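Local atomic coordinates of capsular polysaccharide biosynthesis protein (Burkholderia pseudomallei, PDB entry 4BQN), a protein that binds coenzyme A and is probably an acetyltransferase acting in the biosynthesis of the bacterial capsular polysaccharide. Residues R194-Y197 / H201-A204; A16-K21 / A205-I210; S109-P114 / F292-A297; A123-A128 / E278-S283. The protein carries 1 engineered substitution. All blocks are in the same frame, centred on the assembly; numbering follows the deposited sequence.

Contacts 1, 2 and 4 are buried, whereas contact 3 lies at the surface. Contact 1 (194-197 / 201-204) is held mostly by backbone hydrogen bonds in a tight chain reversal whose second arm runs straight into helix 204-217, the helix that contact 2 packs against helix 15-24; the two touch where Pro-202 meets Met-207 and Phe-196 meets Leu-206. Contacts 3 and 4 also adjoin, on the opposite side of the chain's centre from contact 2: Phe-292 lies against Ala-123 and Gly-127, and Pro-114 against Trp-279. Contacts 2 and 4 are purely apolar between helices, while contact 3 joins a stacked arginine to a phosphate of coenzyme A.

Contact 1 (R194-Y197 / H201-A204); sequences RLFY and HPTA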
loop_
_atom_site.group_PDB
_atom_site.type_symbol
_atom_site.label_atom_id
_atom_site.label_comp_id
_atom_site.label_asym_id
_atom_site.label_seq_id
_atom_site.Cartn_x
_atom_site.Cartn_y
_atom_site.Cartn_z
ATOM N N ARG A 194 -6.040 10.832 7.641
ATOM C CA ARG A 194 -4.852 10.222 7.047
ATOM C C ARG A 194 -5.093 8.726 6.905
ATOM O O ARG A 194 -5.147 8.010 7.892
ATOM C CB ARG A 194 -3.626 10.483 7.919
ATOM C CG ARG A 194 -2.323 10.042 7.281
ATOM C CD ARG A 194 -1.161 10.083 8.259
ATOM N NE ARG A 194 -0.939 11.392 8.893
ATOM C CZ ARG A 194 -0.111 12.334 8.435
ATOM N NH1 ARG A 194 0.536 12.162 7.295
ATOM N NH2 ARG A 194 0.067 13.461 9.112
ATOM N N LEU A 195 -5.236 8.264 5.665
ATOM C CA LEU A 195 -5.622 6.878 5.407
ATOM C C LEU A 195 -4.452 5.961 5.040
ATOM O O LEU A 195 -4.587 4.738 5.083
ATOM C CB LEU A 195 -6.678 6.820 4.302
ATOM C CG LEU A 195 -8.025 7.496 4.621
ATOM C CD1 LEU A 195 -8.972 7.335 3.439
ATOM C CD2 LEU A 195 -8.633 6.952 5.913
ATOM N N PHE A 196 -3.316 6.557 4.690
ATOM C CA PHE A 196 -2.104 5.817 4.303
ATOM C C PHE A 196 -0.896 6.481 4.931
ATOM O O PHE A 196 -0.778 7.709 4.860
ATOM C CB PHE A 196 -1.899 5.782 2.787
ATOM C CG PHE A 196 -2.876 4.898 2.055
ATOM C CD1 PHE A 196 -4.166 5.330 1.752
ATOM C CD2 PHE A 196 -2.492 3.625 1.644
ATOM C CE1 PHE A 196 -5.052 4.511 1.059
ATOM C CE2 PHE A 196 -3.378 2.803 0.937
ATOM C CZ PHE A 196 -4.660 3.245 0.663
ATOM N N TYR A 197 0.011 5.669 5.489
ATOM C CA TYR A 197 1.335 6.129 5.928
ATOM C C TYR A 197 2.364 6.105 4.777
ATOM O O TYR A 197 3.314 6.907 4.751
ATOM C CB TYR A 197 1.844 5.218 7.035
ATOM C CG TYR A 197 1.142 5.374 8.355
ATOM C CD1 TYR A 197 1.023 6.621 8.970
ATOM C CD2 TYR A 197 0.634 4.251 9.019
ATOM C CE1 TYR A 197 0.395 6.758 10.200
ATOM C CE2 TYR A 197 0.010 4.376 10.265
ATOM C CZ TYR A 197 -0.106 5.633 10.855
ATOM O OH TYR A 197 -0.715 5.797 12.080
ATOM N N HIS A 201 0.786 1.209 2.655
ATOM C CA HIS A 201 0.585 0.920 4.073
ATOM C C HIS A 201 -0.569 1.736 4.647
ATOM O O HIS A 201 -0.375 2.854 5.125
ATOM C CB HIS A 201 1.849 1.203 4.894
ATOM C CG HIS A 201 2.953 0.210 4.694
ATOM N ND1 HIS A 201 4.165 0.341 5.333
ATOM C CD2 HIS A 201 3.051 -0.906 3.926
ATOM C CE1 HIS A 201 4.952 -0.664 4.994
ATOM N NE2 HIS A 201 4.301 -1.440 4.148
ATOM N N PRO A 202 -1.786 1.180 4.597
ATOM C CA PRO A 202 -2.950 1.800 5.250
ATOM C C PRO A 202 -2.713 2.087 6.724
ATOM O O PRO A 202 -2.049 1.304 7.419
ATOM C CB PRO A 202 -4.041 0.731 5.084
ATOM C CG PRO A 202 -3.655 0.042 3.813
ATOM C CD PRO A 202 -2.154 -0.014 3.816
ATOM N N THR A 203 -3.272 3.192 7.192
ATOM C CA THR A 203 -3.304 3.496 8.611
ATOM C C THR A 203 -4.400 2.663 9.285
ATOM O O THR A 203 -5.240 2.039 8.628
ATOM C CB THR A 203 -3.629 4.974 8.864
ATOM O OG1 THR A 203 -4.948 5.241 8.369
ATOM C CG2 THR A 203 -2.612 5.909 8.169
ATOM N N ALA A 204 -4.416 2.690 10.613
ATOM C CA ALA A 204 -5.445 2.006 11.394
ATOM C C ALA A 204 -6.865 2.254 10.908
ATOM O O ALA A 204 -7.665 1.318 10.824
ATOM C CB ALA A 204 -5.348 2.400 12.856
#
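The hydroxyl OG1 of Thr-203 donates to the carbonyl O of Arg-194 over 2.8 Å, arriving in the carbonyl plane on a lone pair. OG1 is set between the backbone N and the carbonyl carbon (chi1 63°), which turns the hydroxyl to Arg-194 and leaves the methyl CG2 for a second partner. That methyl stands above one face of the Tyr-197 ring, 3.5 Å from its centroid and only 3° off the ring normal, a CH-pi contact centred almost exactly on the ring. At its far end Tyr-197 is held by a hydrogen bond between its OH and Asp-232, so the ring is fixed at its tip as well as covered by the methyl.

The backbones form a short antiparallel pairing across a tight chain reversal, with Phe-196 and Pro-202 as a non-hydrogen-bonded pair whose side chains diverge. On one side of this pair Tyr-197 N donates to His-201 O at 2.9 Å, nearly along the C=O axis; on the other, Thr-203 N reaches Leu-195 O at 2.9 Å from above the carbonyl plane. Leu-195 O also receives a CA-H...O contact from Pro-202 CA. Thr-203 occupies the N-cap position of helix 204-217, and its bonds to Arg-194 and Leu-195 tie the start of that helix to the preceding loop. The Phe-196 ring brings CE2 to within 4.0 Å of Pro-202 CG and also meets the ring of Trp-100. His-201 sends its imidazole away from the pairing, to Cys-14 and the bound coenzyme A.

Contact 2 (A16-K21 / A205-I210); sequences APALAK and ALMREI
The axes of segments 16-21 and 205-210 pass 9.7 Å apart at a crossing angle of -73°, and Leu-19 and Met-207 have the nearest CA atoms. This is apolar helix-helix packing in the core: helix 15-24 follows strand 6-11 of the parallel sheet, and helix 204-217 crosses helix 15-24. Leu-19 also touches Val-10 of that strand, so the contact joins helix 204-217 to the sheet by way of helix 15-24.

Met-207 is the chief bridge. Its CB points toward helix 15-24, and the chain then bends twice (chi2 -53°, chi3 -55°), so that the thioether curls and its terminal methyl CE lies against the backbone between Ala-18 and Leu-19. CE comes 3.8 Å from the Ala-18 CB and 4.0 Å from the Leu-19 CB. The small methyl of Ala-18 lets the methionine settle close to the helix backbone. The sulfur packs on Pro-202 CB, in the strand just before helix 204-217, linking this packing to the chain reversal there.

One turn after Met-207, Ile-210 meets the end of Leu-19. Leu-19 has CG anti to its backbone N, which carries the isobutyl group over to helix 204-217, where it also touches Ala-211 and Cys-214. Its CD1 methyl lies 4.2 Å from the CG2 methyl of Ile-210, while the closest approach of the whole contact is made by Met-207 CE, 3.5 Å from Leu-19 N.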
loop_
_atom_site.group_PDB
_atom_site.type_symbol
_atom_site.label_atom_id
_atom_site.label_comp_id
_atom_site.label_asym_id
_atom_site.label_seq_id
_atom_site.Cartn_x
_atom_site.Cartn_y
_atom_site.Cartn_z
ATOM N N ALA A 16 -2.188 -8.395 4.280
ATOM C CA ALA A 16 -2.927 -9.592 4.656
ATOM C C ALA A 16 -2.759 -9.963 6.142
ATOM O O ALA A 16 -3.763 -10.089 6.841
ATOM C CB ALA A 16 -2.645 -10.736 3.690
ATOM N N PRO A 17 -1.515 -10.083 6.656
ATOM C CA PRO A 17 -1.384 -10.334 8.090
ATOM C C PRO A 17 -2.001 -9.195 8.922
ATOM O O PRO A 17 -2.570 -9.448 9.988
ATOM C CB PRO A 17 0.140 -10.446 8.276
ATOM C CG PRO A 17 0.614 -10.975 6.943
ATOM C CD PRO A 17 -0.222 -10.224 5.953
ATOM N N ALA A 18 -1.903 -7.958 8.425
ATOM C CA ALA A 18 -2.482 -6.808 9.132
ATOM C C ALA A 18 -3.998 -6.927 9.210
ATOM O O ALA A 18 -4.587 -6.675 10.270
ATOM C CB ALA A 18 -2.088 -5.501 8.459
ATOM N N LEU A 19 -4.622 -7.369 8.119
ATOM C CA LEU A 19 -6.067 -7.585 8.090
ATOM C C LEU A 19 -6.485 -8.701 9.053
ATOM O O LEU A 19 -7.473 -8.548 9.763
ATOM C CB LEU A 19 -6.494 -7.902 6.646
ATOM C CG LEU A 19 -7.971 -8.232 6.447
ATOM C CD1 LEU A 19 -8.887 -7.134 6.954
ATOM C CD2 LEU A 19 -8.208 -8.482 4.962
ATOM N N ALA A 20 -5.745 -9.808 9.080
ATOM C CA ALA A 20 -6.037 -10.884 10.027
ATOM C C ALA A 20 -5.964 -10.380 11.477
ATOM O O ALA A 20 -6.815 -10.718 12.303
ATOM C CB ALA A 20 -5.080 -12.043 9.817
ATOM N N LYS A 21 -4.944 -9.576 11.784
ATOM C CA LYS A 21 -4.786 -9.022 13.124
ATOM C C LYS A 21 -6.009 -8.162 13.476
ATOM O O LYS A 21 -6.548 -8.239 14.587
ATOM C CB LYS A 21 -3.487 -8.211 13.204
ATOM C CG LYS A 21 -3.066 -7.793 14.604
ATOM C CD LYS A 21 -2.433 -8.934 15.396
ATOM C CE LYS A 21 -0.980 -9.166 15.011
ATOM N NZ LYS A 21 -0.403 -10.302 15.782
ATOM N N ALA A 205 -7.190 3.515 10.633
ATOM C CA ALA A 205 -8.563 3.858 10.242
ATOM C C ALA A 205 -8.952 3.102 8.971
ATOM O O ALA A 205 -10.064 2.573 8.854
ATOM C CB ALA A 205 -8.685 5.357 10.027
ATOM N N LEU A 206 -8.043 3.046 8.006
ATOM C CA LEU A 206 -8.328 2.331 6.766
ATOM C C LEU A 206 -8.351 0.803 6.963
ATOM O O LEU A 206 -9.198 0.119 6.375
ATOM C CB LEU A 206 -7.386 2.747 5.636
ATOM C CG LEU A 206 -7.745 2.156 4.263
ATOM C CD1 LEU A 206 -9.175 2.504 3.860
ATOM C CD2 LEU A 206 -6.748 2.624 3.224
ATOM N N MET A 207 -7.447 0.272 7.791
ATOM C CA MET A 207 -7.485 -1.149 8.101
ATOM C C MET A 207 -8.797 -1.537 8.778
ATOM O O MET A 207 -9.343 -2.604 8.481
ATOM C CB MET A 207 -6.291 -1.548 8.983
ATOM C CG MET A 207 -4.943 -1.525 8.256
ATOM S SD MET A 207 -4.860 -2.459 6.714
ATOM C CE MET A 207 -5.388 -4.083 7.271
ATOM N N ARG A 208 -9.291 -0.704 9.697
ATOM C CA ARG A 208 -10.595 -0.976 10.312
ATOM C C ARG A 208 -11.683 -0.989 9.249
ATOM O O ARG A 208 -12.574 -1.844 9.269
ATOM C CB ARG A 208 -10.931 0.037 11.388
ATOM C CG ARG A 208 -10.070 -0.097 12.633
ATOM C CD ARG A 208 -10.643 0.728 13.769
ATOM N NE ARG A 208 -10.687 2.162 13.496
ATOM C CZ ARG A 208 -9.724 3.030 13.814
ATOM N NH1 ARG A 208 -8.580 2.614 14.364
ATOM N NH2 ARG A 208 -9.886 4.323 13.546
ATOM N N GLU A 209 -11.631 -0.030 8.328
ATOM C CA GLU A 209 -12.680 0.067 7.318
ATOM C C GLU A 209 -12.723 -1.177 6.426
ATOM O O GLU A 209 -13.800 -1.743 6.194
ATOM C CB GLU A 209 -12.545 1.341 6.469
ATOM C CG GLU A 209 -13.848 1.712 5.779
ATOM C CD GLU A 209 -14.947 2.105 6.758
ATOM O OE1 GLU A 209 -14.644 2.691 7.826
ATOM O OE2 GLU A 209 -16.130 1.818 6.476
ATOM N N ILE A 210 -11.566 -1.620 5.930
ATOM C CA ILE A 210 -11.547 -2.805 5.062
ATOM C C ILE A 210 -11.949 -4.064 5.838
ATOM O O ILE A 210 -12.679 -4.906 5.310
ATOM C CB ILE A 210 -10.201 -2.972 4.295
ATOM C CG1 ILE A 210 -10.294 -4.033 3.204
ATOM C CG2 ILE A 210 -9.051 -3.283 5.224
ATOM C CD1 ILE A 210 -11.200 -3.644 2.076
#

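Contact 3 (S109-P114 / F292-A297); sequences SPYGLP and FDRVAA. With COA (coenzyme A), chain C.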
loop_
_atom_site.group_PDB
_atom_site.type_symbol
_atom_site.label_atom_id
_atom_site.label_comp_id
_atom_site.label_asym_id
_atom_site.label_seq_id
_atom_site.Cartn_x
_atom_site.Cartn_y
_atom_site.Cartn_z
ATOM N N SER A 109 8.705 2.906 -5.115
ATOM C CA SER A 109 9.715 1.965 -4.658
ATOM C C SER A 109 10.621 1.668 -5.838
ATOM O O SER A 109 10.187 1.753 -6.995
ATOM C CB SER A 109 9.061 0.703 -4.121
ATOM O OG SER A 109 8.229 1.030 -3.022
ATOM N N PRO A 110 11.893 1.352 -5.555
ATOM C CA PRO A 110 12.860 1.115 -6.623
ATOM C C PRO A 110 12.393 0.042 -7.589
ATOM O O PRO A 110 11.859 -1.007 -7.164
ATOM C CB PRO A 110 14.101 0.610 -5.880
ATOM C CG PRO A 110 13.977 1.128 -4.501
ATOM C CD PRO A 110 12.512 1.283 -4.212
ATOM N N TYR A 111 12.571 0.313 -8.876
ATOM C CA TYR A 111 12.447 -0.697 -9.927
ATOM C C TYR A 111 13.750 -0.650 -10.705
ATOM O O TYR A 111 14.183 0.419 -11.134
ATOM C CB TYR A 111 11.277 -0.396 -10.872
ATOM C CG TYR A 111 11.237 -1.323 -12.083
ATOM C CD1 TYR A 111 11.965 -1.037 -13.250
ATOM C CD2 TYR A 111 10.496 -2.493 -12.048
ATOM C CE1 TYR A 111 11.937 -1.891 -14.347
ATOM C CE2 TYR A 111 10.469 -3.358 -13.132
ATOM C CZ TYR A 111 11.186 -3.050 -14.279
ATOM O OH TYR A 111 11.151 -3.904 -15.363
ATOM N N GLY A 112 14.372 -1.806 -10.890
ATOM C CA GLY A 112 15.647 -1.896 -11.614
ATOM C C GLY A 112 16.848 -1.327 -10.883
ATOM O O GLY A 112 17.932 -1.219 -11.460
ATOM N N LEU A 113 16.637 -0.945 -9.627
ATOM C CA LEU A 113 17.645 -0.378 -8.736
ATOM C C LEU A 113 17.695 -1.246 -7.506
ATOM O O LEU A 113 16.756 -2.000 -7.245
ATOM C CB LEU A 113 17.266 1.058 -8.340
ATOM C CG LEU A 113 17.218 2.098 -9.464
ATOM C CD1 LEU A 113 16.542 3.369 -8.990
ATOM C CD2 LEU A 113 18.613 2.398 -9.998
ATOM N N PRO A 114 18.789 -1.164 -6.743
ATOM C CA PRO A 114 18.871 -2.017 -5.557
ATOM C C PRO A 114 17.708 -1.748 -4.610
ATOM O O PRO A 114 17.218 -0.611 -4.533
ATOM C CB PRO A 114 20.181 -1.579 -4.896
ATOM C CG PRO A 114 20.981 -0.959 -5.990
ATOM C CD PRO A 114 19.991 -0.327 -6.917
ATOM N N PHE A 292 13.031 6.584 -13.352
ATOM C CA PHE A 292 12.222 7.785 -13.372
ATOM C C PHE A 292 11.247 7.755 -14.547
ATOM O O PHE A 292 10.075 8.116 -14.384
ATOM C CB PHE A 292 13.071 9.049 -13.449
ATOM C CG PHE A 292 12.246 10.301 -13.466
ATOM C CD1 PHE A 292 11.539 10.686 -12.333
ATOM C CD2 PHE A 292 12.140 11.070 -14.619
ATOM C CE1 PHE A 292 10.743 11.822 -12.341
ATOM C CE2 PHE A 292 11.354 12.213 -14.632
ATOM C CZ PHE A 292 10.659 12.596 -13.485
ATOM N N ASP A 293 11.710 7.322 -15.715
ATOM C CA ASP A 293 10.834 7.257 -16.888
ATOM C C ASP A 293 9.656 6.319 -16.647
ATOM O O ASP A 293 8.521 6.592 -17.057
ATOM C CB ASP A 293 11.605 6.784 -18.127
ATOM C CG ASP A 293 12.536 7.841 -18.704
ATOM O OD1 ASP A 293 12.502 9.016 -18.271
ATOM O OD2 ASP A 293 13.311 7.477 -19.619
ATOM N N ARG A 294 9.926 5.187 -16.007
ATOM C CA ARG A 294 8.876 4.222 -15.716
ATOM C C ARG A 294 7.827 4.802 -14.767
ATOM O O ARG A 294 6.626 4.652 -14.995
ATOM C CB ARG A 294 9.476 2.936 -15.138
ATOM C CG ARG A 294 8.475 1.800 -14.963
ATOM C CD ARG A 294 9.205 0.547 -14.533
ATOM N NE ARG A 294 8.363 -0.648 -14.500
ATOM C CZ ARG A 294 7.696 -1.063 -13.432
ATOM N NH1 ARG A 294 7.741 -0.371 -12.303
ATOM N NH2 ARG A 294 6.978 -2.173 -13.499
ATOM N N VAL A 295 8.272 5.490 -13.715
ATOM C CA VAL A 295 7.343 6.140 -12.778
ATOM C C VAL A 295 6.562 7.267 -13.473
ATOM O O VAL A 295 5.339 7.383 -13.322
ATOM C CB VAL A 295 8.091 6.688 -11.541
ATOM C CG1 VAL A 295 7.148 7.475 -10.626
ATOM C CG2 VAL A 295 8.714 5.537 -10.768
ATOM N N ALA A 296 7.264 8.094 -14.243
ATOM C CA ALA A 296 6.667 9.308 -14.785
ATOM C C ALA A 296 5.710 9.049 -15.933
ATOM O O ALA A 296 4.869 9.903 -16.242
ATOM C CB ALA A 296 7.766 10.261 -15.233
ATOM N N ALA A 297 5.830 7.879 -16.563
ATOM C CA ALA A 297 5.142 7.632 -17.830
ATOM C C ALA A 297 3.641 7.858 -17.718
ATOM O O ALA A 297 3.032 8.441 -18.620
ATOM C CB ALA A 297 5.423 6.224 -18.332
HETATM N N1A COA C . -1.681 2.314 -8.402
HETATM C C2A COA C . -0.423 2.300 -8.912
HETATM N N3A COA C . 0.389 1.235 -8.806
HETATM C C4A COA C . -0.062 0.112 -8.202
HETATM C C5A COA C . -1.407 0.057 -7.643
HETATM C C6A COA C . -2.228 1.254 -7.775
HETATM N N6A COA C . -3.479 1.272 -7.271
HETATM N N7A COA C . -1.592 -1.168 -7.097
HETATM C C8A COA C . -0.442 -1.857 -7.307
HETATM N N9A COA C . 0.469 -1.082 -7.939
HETATM C C1B COA C . 1.814 -1.449 -8.399
HETATM C C2B COA C . 2.564 -2.430 -7.515
HETATM O O2B COA C . 3.263 -1.736 -6.480
HETATM C C3B COA C . 3.482 -3.063 -8.549
HETATM O O3B COA C . 4.536 -2.116 -8.808
HETATM P P3B COA C . 5.864 -2.505 -9.627
HETATM O O7A COA C . 6.728 -1.277 -9.487
HETATM O O8A COA C . 6.412 -3.706 -8.903
HETATM O O9A COA C . 5.423 -2.796 -11.042
HETATM C C4B COA C . 2.596 -3.150 -9.791
HETATM O O4B COA C . 1.595 -2.144 -9.629
HETATM C C5B COA C . 1.936 -4.514 -9.997
HETATM O O5B COA C . 1.211 -4.814 -8.810
HETATM P P1A COA C . -0.270 -5.383 -8.845
HETATM O O1A COA C . -0.736 -5.417 -7.420
HETATM O O2A COA C . -1.111 -4.627 -9.832
HETATM O O3A COA C . -0.171 -6.870 -9.425
HETATM P P2A COA C . 0.612 -8.214 -9.004
HETATM O O4A COA C . 1.605 -8.512 -10.099
HETATM O O5A COA C . -0.462 -9.230 -8.735
HETATM O O6A COA C . 1.420 -7.886 -7.672
HETATM C CBP COA C . 1.968 -7.396 -5.390
HETATM C CCP COA C . 0.892 -7.932 -6.332
HETATM C CDP COA C . 1.465 -7.412 -3.951
HETATM C CEP COA C . 3.157 -8.340 -5.452
HETATM C CAP COA C . 2.336 -5.963 -5.855
HETATM O OAP COA C . 1.251 -5.072 -5.588
HETATM C C9P COA C . 3.607 -5.340 -5.299
HETATM O O9P COA C . 4.690 -5.579 -5.817
HETATM N N8P COA C . 3.500 -4.483 -4.278
HETATM C C7P COA C . 4.655 -3.788 -3.723
HETATM C C6P COA C . 5.563 -4.639 -2.854
HETATM C C5P COA C . 4.762 -5.134 -1.679
HETATM O O5P COA C . 4.160 -6.195 -1.724
HETATM N N4P COA C . 4.765 -4.341 -0.624
HETATM C C3P COA C . 4.043 -4.675 0.571
HETATM C C2P COA C . 3.066 -3.570 0.899
HETATM S S1P COA C . 1.832 -4.237 1.944
#
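Tyr-111 and Arg-294 lie flat on one another: the guanidinium and the phenol ring have planes 5° apart and centres 3.7 Å apart. Arg-294 NE sits over the middle of the ring, 3.5 Å above its plane, and CZ also lies over the face, a cation-pi stack. The adjoining methylene CD rests over the same face in a CH-pi contact, reaching 3.4 Å from Tyr-111 CD1. Aliphatic and charged parts of the arginine therefore share one aromatic face.

Arg-294 projects from helix 285-296 as an extended chain, with chi1, chi2 and chi3 all close to 180°, and Tyr-111 leans from the loop between strands 107-108 and 121-122 to meet it, its side chain also touching Phe-291 of that helix.

With one face on the tyrosine, the guanidinium turns its edge to coenzyme A. NH1 donates to O7A at 3.1 Å and NH2 to O9A at 3.0 Å, both nearly straight (162° and 170°), a bidentate grip on the 3'-phosphate of the ribose, with P3B in the guanidinium plane. Coenzyme A is also hydrogen-bonded to Asn-172, Ser-69, Arg-167 and Tyr-97.

The stacking probably limits how the guanidinium can tilt, and its N-H edge remains directed at the phosphate. The positive charge of the guanidinium probably offsets the negative charge of the phosphate, consistent with a role in recognising the 3'-phosphate on the ribose of coenzyme A.

Contact 4 (A123-A128 / E278-S283); sequences ALIAGA and EWFERS
The Phe-280 ring is sandwiched, with Ala-126 CB over one face and Trp-279 CE3, from the preceding residue of its own helix, over the opposite face. The alanine methyl lies 3.6 Å above the plane, displaced toward the rim, and its 3.8 Å distance to the ring centroid, 19° off the normal, makes a CH-pi contact. It is nearest to the outer end of the ring, 3.7 Å from Phe-280 CE1. The indole meets the phenylalanine differently: Phe-280 CE1 stands at the edge of the Trp-279 ring, in its plane, so the two aromatic groups are not stacked face to face.

Ile-125 comes in obliquely to the same phenylalanine. Its branch methyl CG2 lies 3.8 Å from Phe-280 CD2, and the two side chains cross at about a right angle. Because CG2 is anti to the backbone N while CG1 is anti to the carbonyl carbon (chi1 -73°), only the short branch turns to the ring; the end of the side chain leads away from segment 278-283. Ile-125 also touches Leu-273 and Phe-277, earlier in the same helix as Phe-280, and Tyr-138. The CB of Phe-280 is directed toward helix 123-130, and its ring lies against the methyl of Ala-126 with Ile-125 CG2 beside it. All three touching residues are buried, and the contact is entirely apolar.

Helix 123-130, which directly follows strand 121-122, here meets the C-terminal part of helix 269-281. Helix 285-296 completes the packing, its Val-288 touching both Ala-126 and Phe-280, its Phe-291 Ala-126, and its Val-295 Ala-123.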
loop_
_atom_site.group_PDB
_atom_site.type_symbol
_atom_site.label_atom_id
_atom_site.label_comp_id
_atom_site.label_asym_id
_atom_site.label_seq_id
_atom_site.Cartn_x
_atom_site.Cartn_y
_atom_site.Cartn_z
ATOM N N ALA A 123 10.874 9.387 -6.044
ATOM C CA ALA A 123 11.043 9.344 -7.483
ATOM C C ALA A 123 11.232 10.717 -8.108
ATOM O O ALA A 123 11.868 10.819 -9.156
ATOM C CB ALA A 123 9.877 8.624 -8.136
ATOM N N LEU A 124 10.693 11.772 -7.503
ATOM C CA LEU A 124 10.952 13.095 -8.068
ATOM C C LEU A 124 12.429 13.439 -7.925
ATOM O O LEU A 124 13.010 14.027 -8.819
ATOM C CB LEU A 124 10.056 14.161 -7.434
ATOM C CG LEU A 124 10.082 15.500 -8.185
ATOM C CD1 LEU A 124 9.577 15.366 -9.618
ATOM C CD2 LEU A 124 9.262 16.522 -7.429
ATOM N N ILE A 125 13.032 13.061 -6.800
ATOM C CA ILE A 125 14.487 13.199 -6.628
ATOM C C ILE A 125 15.237 12.433 -7.720
ATOM O O ILE A 125 16.204 12.946 -8.267
ATOM C CB ILE A 125 14.921 12.832 -5.198
ATOM C CG1 ILE A 125 14.475 13.962 -4.278
ATOM C CG2 ILE A 125 16.435 12.617 -5.101
ATOM C CD1 ILE A 125 14.807 13.786 -2.816
ATOM N N ALA A 126 14.798 11.213 -8.036
ATOM C CA ALA A 126 15.413 10.490 -9.157
ATOM C C ALA A 126 15.398 11.319 -10.452
ATOM O O ALA A 126 16.407 11.406 -11.150
ATOM C CB ALA A 126 14.754 9.132 -9.372
ATOM N N GLY A 127 14.264 11.950 -10.750
ATOM C CA GLY A 127 14.179 12.830 -11.920
ATOM C C GLY A 127 15.119 14.020 -11.848
ATOM O O GLY A 127 15.742 14.391 -12.840
ATOM N N ALA A 128 15.229 14.609 -10.664
ATOM C CA ALA A 128 16.160 15.713 -10.439
ATOM C C ALA A 128 17.615 15.279 -10.657
ATOM O O ALA A 128 18.392 16.009 -11.283
ATOM C CB ALA A 128 15.962 16.285 -9.048
ATOM N N GLU A 278 21.860 11.107 -2.249
ATOM C CA GLU A 278 23.078 10.318 -2.097
ATOM C C GLU A 278 22.841 8.869 -2.525
ATOM O O GLU A 278 23.692 8.258 -3.169
ATOM C CB GLU A 278 23.577 10.423 -0.660
ATOM C CG GLU A 278 24.075 11.834 -0.359
ATOM C CD GLU A 278 24.128 12.210 1.110
ATOM O OE1 GLU A 278 23.826 11.375 1.985
ATOM O OE2 GLU A 278 24.484 13.374 1.389
ATOM N N TRP A 279 21.663 8.338 -2.206
ATOM C CA TRP A 279 21.316 6.971 -2.560
ATOM C C TRP A 279 21.243 6.816 -4.085
ATOM O O TRP A 279 21.871 5.916 -4.645
ATOM C CB TRP A 279 20.003 6.567 -1.881
ATOM C CG TRP A 279 19.705 5.103 -2.016
ATOM C CD1 TRP A 279 20.125 4.103 -1.179
ATOM C CD2 TRP A 279 18.937 4.467 -3.045
ATOM N NE1 TRP A 279 19.670 2.883 -1.628
ATOM C CE2 TRP A 279 18.927 3.080 -2.763
ATOM C CE3 TRP A 279 18.239 4.934 -4.172
ATOM C CZ2 TRP A 279 18.274 2.151 -3.579
ATOM C CZ3 TRP A 279 17.574 3.994 -4.989
ATOM C CH2 TRP A 279 17.611 2.625 -4.686
ATOM N N PHE A 280 20.515 7.703 -4.763
ATOM C CA PHE A 280 20.423 7.614 -6.218
ATOM C C PHE A 280 21.772 7.824 -6.913
ATOM O O PHE A 280 22.025 7.199 -7.950
ATOM C CB PHE A 280 19.403 8.596 -6.773
ATOM C CG PHE A 280 17.971 8.188 -6.540
ATOM C CD1 PHE A 280 17.432 7.076 -7.193
ATOM C CD2 PHE A 280 17.155 8.929 -5.683
ATOM C CE1 PHE A 280 16.107 6.708 -6.990
ATOM C CE2 PHE A 280 15.830 8.573 -5.488
ATOM C CZ PHE A 280 15.307 7.463 -6.142
ATOM N N GLU A 281 22.612 8.706 -6.358
ATOM C CA GLU A 281 23.900 8.999 -6.980
ATOM C C GLU A 281 24.850 7.783 -6.926
ATOM O O GLU A 281 25.808 7.720 -7.688
ATOM C CB GLU A 281 24.492 10.300 -6.405
ATOM C CG GLU A 281 23.773 11.565 -6.906
ATOM C CD GLU A 281 23.942 12.803 -6.015
ATOM O OE1 GLU A 281 24.843 12.806 -5.146
ATOM O OE2 GLU A 281 23.171 13.789 -6.188
ATOM N N ARG A 282 24.548 6.802 -6.070
ATOM C CA ARG A 282 25.348 5.566 -6.005
ATOM C C ARG A 282 25.039 4.585 -7.135
ATOM O O ARG A 282 25.847 3.721 -7.440
ATOM C CB ARG A 282 25.193 4.881 -4.643
ATOM C CG ARG A 282 25.749 5.707 -3.492
ATOM C CD ARG A 282 25.557 5.036 -2.138
ATOM N NE ARG A 282 25.791 5.993 -1.053
ATOM C CZ ARG A 282 24.878 6.381 -0.161
ATOM N NH1 ARG A 282 23.652 5.875 -0.175
ATOM N NH2 ARG A 282 25.204 7.265 0.768
ATOM N N SER A 283 23.863 4.706 -7.746
ATOM C CA SER A 283 23.460 3.803 -8.821
ATOM C C SER A 283 23.851 4.373 -10.192
ATOM O O SER A 283 24.080 5.572 -10.316
ATOM C CB SER A 283 21.939 3.568 -8.764
ATOM O OG SER A 283 21.616 2.647 -7.739
#